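Local coordinates for protein separin (Saccharomyces cerevisiae, PDB 5U1T) that cleaves the cohesin subunit MCD1/SCC1 at the onset of anaphase as a caspase-like cysteine protease, so that sister chromatids can separate, at residues A[61-73]-A[461-473]. Residues are numbered along the deposited sequence; the frame is centred on the assembly and turned at random.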
ATOM      1  N   LEU A  61     -16.906 -32.444  30.006  1.00 53.05           N
ATOM      2  CA  LEU A  61     -16.128 -31.218  30.072  1.00 55.99           C
ATOM      3  C   LEU A  61     -14.711 -31.453  29.595  1.00 56.78           C
ATOM      4  O   LEU A  61     -14.198 -30.706  28.769  1.00 63.59           O
ATOM      5  CB  LEU A  61     -16.097 -30.650  31.489  1.00 54.49           C
ATOM      6  CG  LEU A  61     -15.292 -29.353  31.463  1.00 61.29           C
ATOM      7  CD1 LEU A  61     -16.127 -28.170  31.914  1.00 65.33           C
ATOM      8  CD2 LEU A  61     -14.004 -29.463  32.299  1.00 58.29           C
ATOM      9  N   LEU A  62     -14.091 -32.496  30.128  1.00 52.08           N
ATOM     10  CA  LEU A  62     -12.704 -32.811  29.858  1.00 50.05           C
ATOM     11  C   LEU A  62     -12.480 -33.073  28.383  1.00 52.56           C
ATOM     12  O   LEU A  62     -11.451 -32.710  27.817  1.00 55.78           O
ATOM     13  CB  LEU A  62     -12.280 -34.019  30.693  1.00 47.66           C
ATOM     14  CG  LEU A  62     -12.086 -33.618  32.149  1.00 48.10           C
ATOM     15  CD1 LEU A  62     -11.745 -34.828  32.986  1.00 52.83           C
ATOM     16  CD2 LEU A  62     -11.007 -32.562  32.238  1.00 44.72           C
ATOM     17  N   LYS A  63     -13.461 -33.715  27.776  1.00 50.01           N
ATOM     18  CA  LYS A  63     -13.418 -34.051  26.376  1.00 52.83           C
ATOM     19  C   LYS A  63     -13.567 -32.782  25.578  1.00 57.45           C
ATOM     20  O   LYS A  63     -12.918 -32.598  24.546  1.00 57.30           O
ATOM     21  CB  LYS A  63     -14.539 -35.029  26.035  1.00 46.71           C
ATOM     22  CG  LYS A  63     -14.452 -35.611  24.667  1.00 47.95           C
ATOM     23  CD  LYS A  63     -15.181 -36.932  24.614  1.00 53.53           C
ATOM     24  CE  LYS A  63     -16.703 -36.752  24.639  1.00 47.57           C
ATOM     25  NZ  LYS A  63     -17.257 -36.433  23.290  1.00 54.37           N
ATOM     26  N   SER A  64     -14.429 -31.897  26.059  1.00 51.44           N
ATOM     27  CA  SER A  64     -14.742 -30.712  25.299  1.00 51.62           C
ATOM     28  C   SER A  64     -13.587 -29.722  25.309  1.00 57.02           C
ATOM     29  O   SER A  64     -13.407 -28.981  24.345  1.00 52.87           O
ATOM     30  CB  SER A  64     -15.987 -30.050  25.835  1.00 49.17           C
ATOM     31  OG  SER A  64     -16.355 -28.989  24.987  1.00 56.26           O
ATOM     32  N   HIS A  65     -12.809 -29.709  26.390  1.00 46.93           N
ATOM     33  CA  HIS A  65     -11.730 -28.741  26.525  1.00 51.41           C
ATOM     34  C   HIS A  65     -10.383 -29.364  26.231  1.00 51.99           C
ATOM     35  O   HIS A  65      -9.369 -28.860  26.673  1.00 44.37           O
ATOM     36  CB  HIS A  65     -11.715 -28.136  27.933  1.00 53.04           C
ATOM     37  CG  HIS A  65     -12.980 -27.421  28.297  1.00 50.91           C
ATOM     38  ND1 HIS A  65     -13.148 -26.780  29.507  1.00 51.58           N
ATOM     39  CD2 HIS A  65     -14.137 -27.242  27.613  1.00 53.52           C
ATOM     40  CE1 HIS A  65     -14.358 -26.241  29.552  1.00 55.09           C
ATOM     41  NE2 HIS A  65     -14.972 -26.500  28.410  1.00 53.89           N
ATOM     42  N   HIS A  66     -10.406 -30.494  25.526  1.00 54.41           N
ATOM     43  CA  HIS A  66      -9.204 -31.262  25.162  1.00 53.85           C
ATOM     44  C   HIS A  66      -8.237 -31.618  26.315  1.00 49.06           C
ATOM     45  O   HIS A  66      -7.067 -31.879  26.084  1.00 54.33           O
ATOM     46  CB  HIS A  66      -8.443 -30.501  24.061  1.00 55.11           C
ATOM     47  CG  HIS A  66      -9.107 -30.568  22.719  1.00 47.98           C
ATOM     48  ND1 HIS A  66      -8.408 -30.791  21.552  1.00 50.26           N
ATOM     49  CD2 HIS A  66     -10.409 -30.483  22.368  1.00 48.10           C
ATOM     50  CE1 HIS A  66      -9.254 -30.834  20.538  1.00 46.14           C
ATOM     51  NE2 HIS A  66     -10.473 -30.652  21.010  1.00 45.67           N
ATOM     52  N   MET A  67      -8.728 -31.655  27.546  1.00 46.69           N
ATOM     53  CA  MET A  67      -7.892 -31.946  28.706  1.00 47.65           C
ATOM     54  C   MET A  67      -7.762 -33.461  28.951  1.00 55.42           C
ATOM     55  O   MET A  67      -8.381 -34.009  29.876  1.00 57.87           O
ATOM     56  CB  MET A  67      -8.482 -31.264  29.937  1.00 51.69           C
ATOM     57  CG  MET A  67      -8.330 -29.778  29.944  1.00 51.64           C
ATOM     58  SD  MET A  67      -6.573 -29.384  30.067  1.00 53.27           S
ATOM     59  CE  MET A  67      -6.381 -29.237  31.839  1.00 54.56           C
ATOM     60  N   TRP A  68      -6.974 -34.144  28.129  1.00 50.38           N
ATOM     61  CA  TRP A  68      -7.071 -35.601  28.042  1.00 47.85           C
ATOM     62  C   TRP A  68      -6.535 -36.334  29.269  1.00 49.62           C
ATOM     63  O   TRP A  68      -6.974 -37.438  29.581  1.00 60.27           O
ATOM     64  CB  TRP A  68      -6.332 -36.116  26.808  1.00 46.92           C
ATOM     65  CG  TRP A  68      -6.468 -35.275  25.526  1.00 54.61           C
ATOM     66  CD1 TRP A  68      -5.452 -34.680  24.819  1.00 50.42           C
ATOM     67  CD2 TRP A  68      -7.673 -34.995  24.791  1.00 52.78           C
ATOM     68  NE1 TRP A  68      -5.950 -34.050  23.709  1.00 49.13           N
ATOM     69  CE2 TRP A  68      -7.306 -34.214  23.671  1.00 51.23           C
ATOM     70  CE3 TRP A  68      -9.018 -35.307  24.981  1.00 47.03           C
ATOM     71  CZ2 TRP A  68      -8.243 -33.759  22.739  1.00 55.76           C
ATOM     72  CZ3 TRP A  68      -9.949 -34.843  24.060  1.00 52.54           C
ATOM     73  CH2 TRP A  68      -9.557 -34.078  22.954  1.00 52.74           C
ATOM     74  N   GLY A  69      -5.579 -35.722  29.954  1.00 52.77           N
ATOM     75  CA  GLY A  69      -4.877 -36.356  31.045  1.00 46.73           C
ATOM     76  C   GLY A  69      -5.747 -36.429  32.264  1.00 53.14           C
ATOM     77  O   GLY A  69      -5.555 -37.294  33.111  1.00 59.22           O
ATOM     78  N   HIS A  70      -6.738 -35.555  32.352  1.00 51.56           N
ATOM     79  CA  HIS A  70      -7.662 -35.638  33.472  1.00 58.85           C
ATOM     80  C   HIS A  70      -8.699 -36.752  33.274  1.00 59.19           C
ATOM     81  O   HIS A  70      -9.375 -37.170  34.219  1.00 58.86           O
ATOM     82  CB  HIS A  70      -8.351 -34.306  33.687  1.00 54.67           C
ATOM     83  CG  HIS A  70      -7.555 -33.342  34.503  1.00 53.03           C
ATOM     84  ND1 HIS A  70      -6.506 -32.612  33.983  1.00 58.66           N
ATOM     85  CD2 HIS A  70      -7.660 -32.980  35.801  1.00 57.11           C
ATOM     86  CE1 HIS A  70      -5.999 -31.842  34.929  1.00 53.40           C
ATOM     87  NE2 HIS A  70      -6.682 -32.047  36.041  1.00 52.43           N
ATOM     88  N   ILE A  71      -8.821 -37.236  32.046  1.00 53.05           N
ATOM     89  CA  ILE A  71      -9.680 -38.374  31.805  1.00 55.16           C
ATOM     90  C   ILE A  71      -9.082 -39.601  32.513  1.00 57.88           C
ATOM     91  O   ILE A  71      -9.795 -40.385  33.132  1.00 57.54           O
ATOM     92  CB  ILE A  71      -9.862 -38.625  30.300  1.00 51.89           C
ATOM     93  CG1 ILE A  71     -10.530 -37.424  29.651  1.00 49.10           C
ATOM     94  CG2 ILE A  71     -10.746 -39.811  30.057  1.00 52.25           C
ATOM     95  CD1 ILE A  71     -10.468 -37.458  28.149  1.00 46.85           C
ATOM     96  N   ASN A  72      -7.762 -39.742  32.450  1.00 56.75           N
ATOM     97  CA  ASN A  72      -7.085 -40.876  33.082  1.00 53.38           C
ATOM     98  C   ASN A  72      -7.345 -40.939  34.571  1.00 56.79           C
ATOM     99  O   ASN A  72      -7.599 -42.012  35.148  1.00 60.15           O
ATOM    100  CB  ASN A  72      -5.572 -40.799  32.870  1.00 47.65           C
ATOM    101  CG  ASN A  72      -5.185 -40.730  31.417  1.00 55.15           C
ATOM    102  OD1 ASN A  72      -5.705 -39.909  30.645  1.00 52.94           O
ATOM    103  ND2 ASN A  72      -4.261 -41.594  31.026  1.00 50.48           N
ATOM    104  N   SER A  73      -7.241 -39.782  35.209  1.00 56.90           N
ATOM    105  CA  SER A  73      -7.336 -39.739  36.646  1.00 56.24           C
ATOM    106  C   SER A  73      -8.790 -39.983  37.052  1.00 58.20           C
ATOM    107  O   SER A  73      -9.051 -40.552  38.119  1.00 62.42           O
ATOM    108  CB  SER A  73      -6.802 -38.414  37.179  1.00 47.00           C
ATOM    109  OG  SER A  73      -7.841 -37.470  37.225  1.00 59.72           O
ATOM    110  N   VAL A 461     -14.269 -35.735  17.663  1.00 47.42           N
ATOM    111  CA  VAL A 461     -13.211 -35.491  18.637  1.00 41.89           C
ATOM    112  C   VAL A 461     -12.211 -36.648  18.869  1.00 51.95           C
ATOM    113  O   VAL A 461     -11.054 -36.371  19.191  1.00 56.90           O
ATOM    114  CB  VAL A 461     -13.809 -35.094  19.997  1.00 39.47           C
ATOM    115  CG1 VAL A 461     -14.424 -36.265  20.666  1.00 45.75           C
ATOM    116  CG2 VAL A 461     -12.747 -34.513  20.891  1.00 48.06           C
ATOM    117  N   TYR A 462     -12.596 -37.919  18.705  1.00 46.57           N
ATOM    118  CA  TYR A 462     -11.633 -38.990  18.978  1.00 52.94           C
ATOM    119  C   TYR A 462     -10.601 -39.016  17.865  1.00 47.56           C
ATOM    120  O   TYR A 462      -9.564 -39.657  17.983  1.00 46.89           O
ATOM    121  CB  TYR A 462     -12.308 -40.378  19.158  1.00 50.97           C
ATOM    122  CG  TYR A 462     -13.133 -40.436  20.420  1.00 40.15           C
ATOM    123  CD1 TYR A 462     -12.521 -40.568  21.666  1.00 48.08           C
ATOM    124  CD2 TYR A 462     -14.508 -40.301  20.376  1.00 40.91           C
ATOM    125  CE1 TYR A 462     -13.266 -40.587  22.831  1.00 46.61           C
ATOM    126  CE2 TYR A 462     -15.251 -40.300  21.515  1.00 42.35           C
ATOM    127  CZ  TYR A 462     -14.637 -40.456  22.746  1.00 45.07           C
ATOM    128  OH  TYR A 462     -15.399 -40.466  23.897  1.00 51.48           O
ATOM    129  N   CYS A 463     -10.867 -38.284  16.795  1.00 48.17           N
ATOM    130  CA  CYS A 463      -9.854 -38.084  15.762  1.00 51.27           C
ATOM    131  C   CYS A 463      -8.647 -37.253  16.243  1.00 53.06           C
ATOM    132  O   CYS A 463      -7.593 -37.297  15.618  1.00 55.39           O
ATOM    133  CB  CYS A 463     -10.480 -37.437  14.529  1.00 42.55           C
ATOM    134  SG  CYS A 463     -11.372 -38.594  13.461  1.00 55.46           S
ATOM    135  N   MET A 464      -8.792 -36.524  17.349  1.00 47.60           N
ATOM    136  CA  MET A 464      -7.668 -35.796  17.927  1.00 49.84           C
ATOM    137  C   MET A 464      -6.573 -36.708  18.476  1.00 56.41           C
ATOM    138  O   MET A 464      -5.458 -36.243  18.718  1.00 61.70           O
ATOM    139  CB  MET A 464      -8.140 -34.868  19.040  1.00 50.03           C
ATOM    140  CG  MET A 464      -9.261 -33.915  18.629  1.00 57.62           C
ATOM    141  SD  MET A 464      -8.859 -32.781  17.275  1.00 54.08           S
ATOM    142  CE  MET A 464      -7.290 -32.222  17.868  1.00 55.77           C
ATOM    143  N   LEU A 465      -6.879 -37.993  18.657  1.00 54.69           N
ATOM    144  CA  LEU A 465      -5.927 -38.975  19.180  1.00 51.27           C
ATOM    145  C   LEU A 465      -5.184 -38.517  20.430  1.00 50.54           C
ATOM    146  O   LEU A 465      -3.995 -38.779  20.570  1.00 53.90           O
ATOM    147  CB  LEU A 465      -4.911 -39.356  18.109  1.00 50.84           C
ATOM    148  CG  LEU A 465      -5.407 -40.200  16.934  1.00 62.44           C
ATOM    149  CD1 LEU A 465      -4.267 -40.466  15.967  1.00 63.36           C
ATOM    150  CD2 LEU A 465      -6.023 -41.538  17.398  1.00 60.01           C
ATOM    151  N   ARG A 466      -5.901 -37.853  21.335  1.00 51.72           N
ATOM    152  CA  ARG A 466      -5.343 -37.330  22.585  1.00 54.41           C
ATOM    153  C   ARG A 466      -4.138 -36.405  22.365  1.00 58.40           C
ATOM    154  O   ARG A 466      -3.177 -36.407  23.138  1.00 55.52           O
ATOM    155  CB  ARG A 466      -4.948 -38.474  23.527  1.00 52.67           C
ATOM    156  CG  ARG A 466      -6.125 -39.200  24.153  1.00 54.91           C
ATOM    157  CD  ARG A 466      -5.670 -40.276  25.109  1.00 47.62           C
ATOM    158  NE  ARG A 466      -4.953 -39.737  26.261  1.00 49.19           N
ATOM    159  CZ  ARG A 466      -5.482 -39.541  27.466  1.00 53.74           C
ATOM    160  NH1 ARG A 466      -6.752 -39.829  27.704  1.00 54.98           N
ATOM    161  NH2 ARG A 466      -4.737 -39.050  28.441  1.00 49.61           N
ATOM    162  N   ASN A 467      -4.211 -35.613  21.302  1.00 58.78           N
ATOM    163  CA  ASN A 467      -3.168 -34.668  20.979  1.00 58.69           C
ATOM    164  C   ASN A 467      -3.362 -33.372  21.759  1.00 59.24           C
ATOM    165  O   ASN A 467      -4.436 -32.778  21.742  1.00 61.73           O
ATOM    166  CB  ASN A 467      -3.153 -34.395  19.481  1.00 56.15           C
ATOM    167  CG  ASN A 467      -1.966 -33.572  19.056  1.00 58.47           C
ATOM    168  OD1 ASN A 467      -1.866 -32.389  19.385  1.00 60.78           O
ATOM    169  ND2 ASN A 467      -1.060 -34.191  18.312  1.00 58.14           N
ATOM    170  N   ASP A 468      -2.325 -32.924  22.448  1.00 61.95           N
ATOM    171  CA  ASP A 468      -2.497 -31.791  23.349  1.00 70.42           C
ATOM    172  C   ASP A 468      -1.782 -30.525  22.868  1.00 64.58           C
ATOM    173  O   ASP A 468      -1.257 -29.753  23.672  1.00 58.82           O
ATOM    174  CB  ASP A 468      -2.010 -32.164  24.751  1.00 67.03           C
ATOM    175  CG  ASP A 468      -0.609 -32.713  24.740  1.00 69.01           C
ATOM    176  OD1 ASP A 468       0.068 -32.556  23.696  1.00 73.36           O
ATOM    177  OD2 ASP A 468      -0.184 -33.310  25.761  1.00 73.37           O
ATOM    178  N   THR A 469      -1.772 -30.326  21.556  1.00 59.64           N
ATOM    179  CA  THR A 469      -1.181 -29.128  20.969  1.00 64.74           C
ATOM    180  C   THR A 469      -2.246 -28.303  20.255  1.00 57.28           C
ATOM    181  O   THR A 469      -3.128 -28.856  19.623  1.00 57.70           O
ATOM    182  CB  THR A 469      -0.060 -29.480  19.965  1.00 64.58           C
ATOM    183  OG1 THR A 469      -0.640 -30.038  18.773  1.00 59.28           O
ATOM    184  CG2 THR A 469       0.915 -30.467  20.578  1.00 54.57           C
ATOM    185  N   LEU A 470      -2.165 -26.982  20.373  1.00 62.91           N
ATOM    186  CA  LEU A 470      -3.001 -26.099  19.565  1.00 59.28           C
ATOM    187  C   LEU A 470      -2.666 -26.258  18.079  1.00 56.49           C
ATOM    188  O   LEU A 470      -3.550 -26.206  17.235  1.00 56.30           O
ATOM    189  CB  LEU A 470      -2.822 -24.647  19.997  1.00 57.62           C
ATOM    190  CG  LEU A 470      -3.739 -23.599  19.371  1.00 60.63           C
ATOM    191  CD1 LEU A 470      -5.136 -23.725  19.921  1.00 56.61           C
ATOM    192  CD2 LEU A 470      -3.194 -22.194  19.602  1.00 61.66           C
ATOM    193  N   SER A 471      -1.390 -26.464  17.763  1.00 60.98           N
ATOM    194  CA  SER A 471      -0.979 -26.614  16.371  1.00 53.56           C
ATOM    195  C   SER A 471      -1.690 -27.768  15.678  1.00 55.11           C
ATOM    196  O   SER A 471      -2.160 -27.602  14.557  1.00 57.42           O
ATOM    197  CB  SER A 471       0.543 -26.791  16.253  1.00 61.12           C
ATOM    198  OG  SER A 471       1.084 -27.619  17.276  1.00 65.80           O
ATOM    199  N   PHE A 472      -1.832 -28.897  16.336  1.00 61.08           N
ATOM    200  CA  PHE A 472      -2.497 -30.008  15.697  1.00 55.50           C
ATOM    201  C   PHE A 472      -3.974 -29.790  15.448  1.00 52.82           C
ATOM    202  O   PHE A 472      -4.475 -30.121  14.407  1.00 56.71           O
ATOM    203  CB  PHE A 472      -2.311 -31.303  16.469  1.00 56.25           C
ATOM    204  CG  PHE A 472      -3.092 -32.428  15.892  1.00 61.10           C
ATOM    205  CD1 PHE A 472      -2.630 -33.102  14.803  1.00 64.91           C
ATOM    206  CD2 PHE A 472      -4.316 -32.756  16.392  1.00 55.98           C
ATOM    207  CE1 PHE A 472      -3.360 -34.105  14.233  1.00 59.23           C
ATOM    208  CE2 PHE A 472      -5.052 -33.752  15.830  1.00 57.90           C
ATOM    209  CZ  PHE A 472      -4.573 -34.431  14.750  1.00 56.88           C
ATOM    210  N   VAL A 473      -4.672 -29.211  16.401  1.00 48.72           N
ATOM    211  CA  VAL A 473      -6.091 -29.011  16.263  1.00 51.93           C
ATOM    212  C   VAL A 473      -6.441 -27.942  15.261  1.00 55.62           C
ATOM    213  O   VAL A 473      -7.493 -27.971  14.688  1.00 53.28           O
ATOM    214  CB  VAL A 473      -6.765 -28.760  17.611  1.00 51.10           C
ATOM    215  CG1 VAL A 473      -6.129 -27.603  18.317  1.00 55.45           C
ATOM    216  CG2 VAL A 473      -8.230 -28.501  17.422  1.00 49.39           C
TER
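Trp-68 and Arg-466 bring the two backbones nearest, CA to CA 6.0 Å, where the turn joining helices 48-64 and 69-87 meets the connection that leads into helix 470-485. With CG set beside its own backbone N (chi1 -40°), Trp-68 slips its indole between His-66 O on one face and Arg-466 CA on the other, the latter a CH-pi contact 3.5 Å from the centroid of the five-membered ring. The ring's NE1 donates almost straight to Asn-467 O at 2.8 Å; the acceptor lies in the indole plane, whereas NE1 stands above the carbonyl plane rather than on a lone pair. The six-membered ring ends against Val-461 CG2 and Met-464 CB. Arg-466 runs back past the indole, lays its guanidinium face over Trp-68 CB, and donates from NH2 to Asn-72 OD1 at 2.6 Å. Alongside, His-66 CE1 meets Met-464 CE at 3.6 Å while the imidazole NE2 is hydrogen-bonded to Ser-500 OG; Lys-63 CD crosses the Tyr-462 hydroxyl, and the lysine NZ is hydrogen-bonded to Asn-498 OD1. A leucine in place of Trp-68 would probably leave Asn-467 O without its indole donor and open a gap beside Val-461 and Met-464. In this helical domain, far from the protease site, one indole thus joins two interhelical connections by combining apolar packing with a single directed bond, while a neutral amide oxygen accepts from the guanidinium and probably leaves its charge unneutralised.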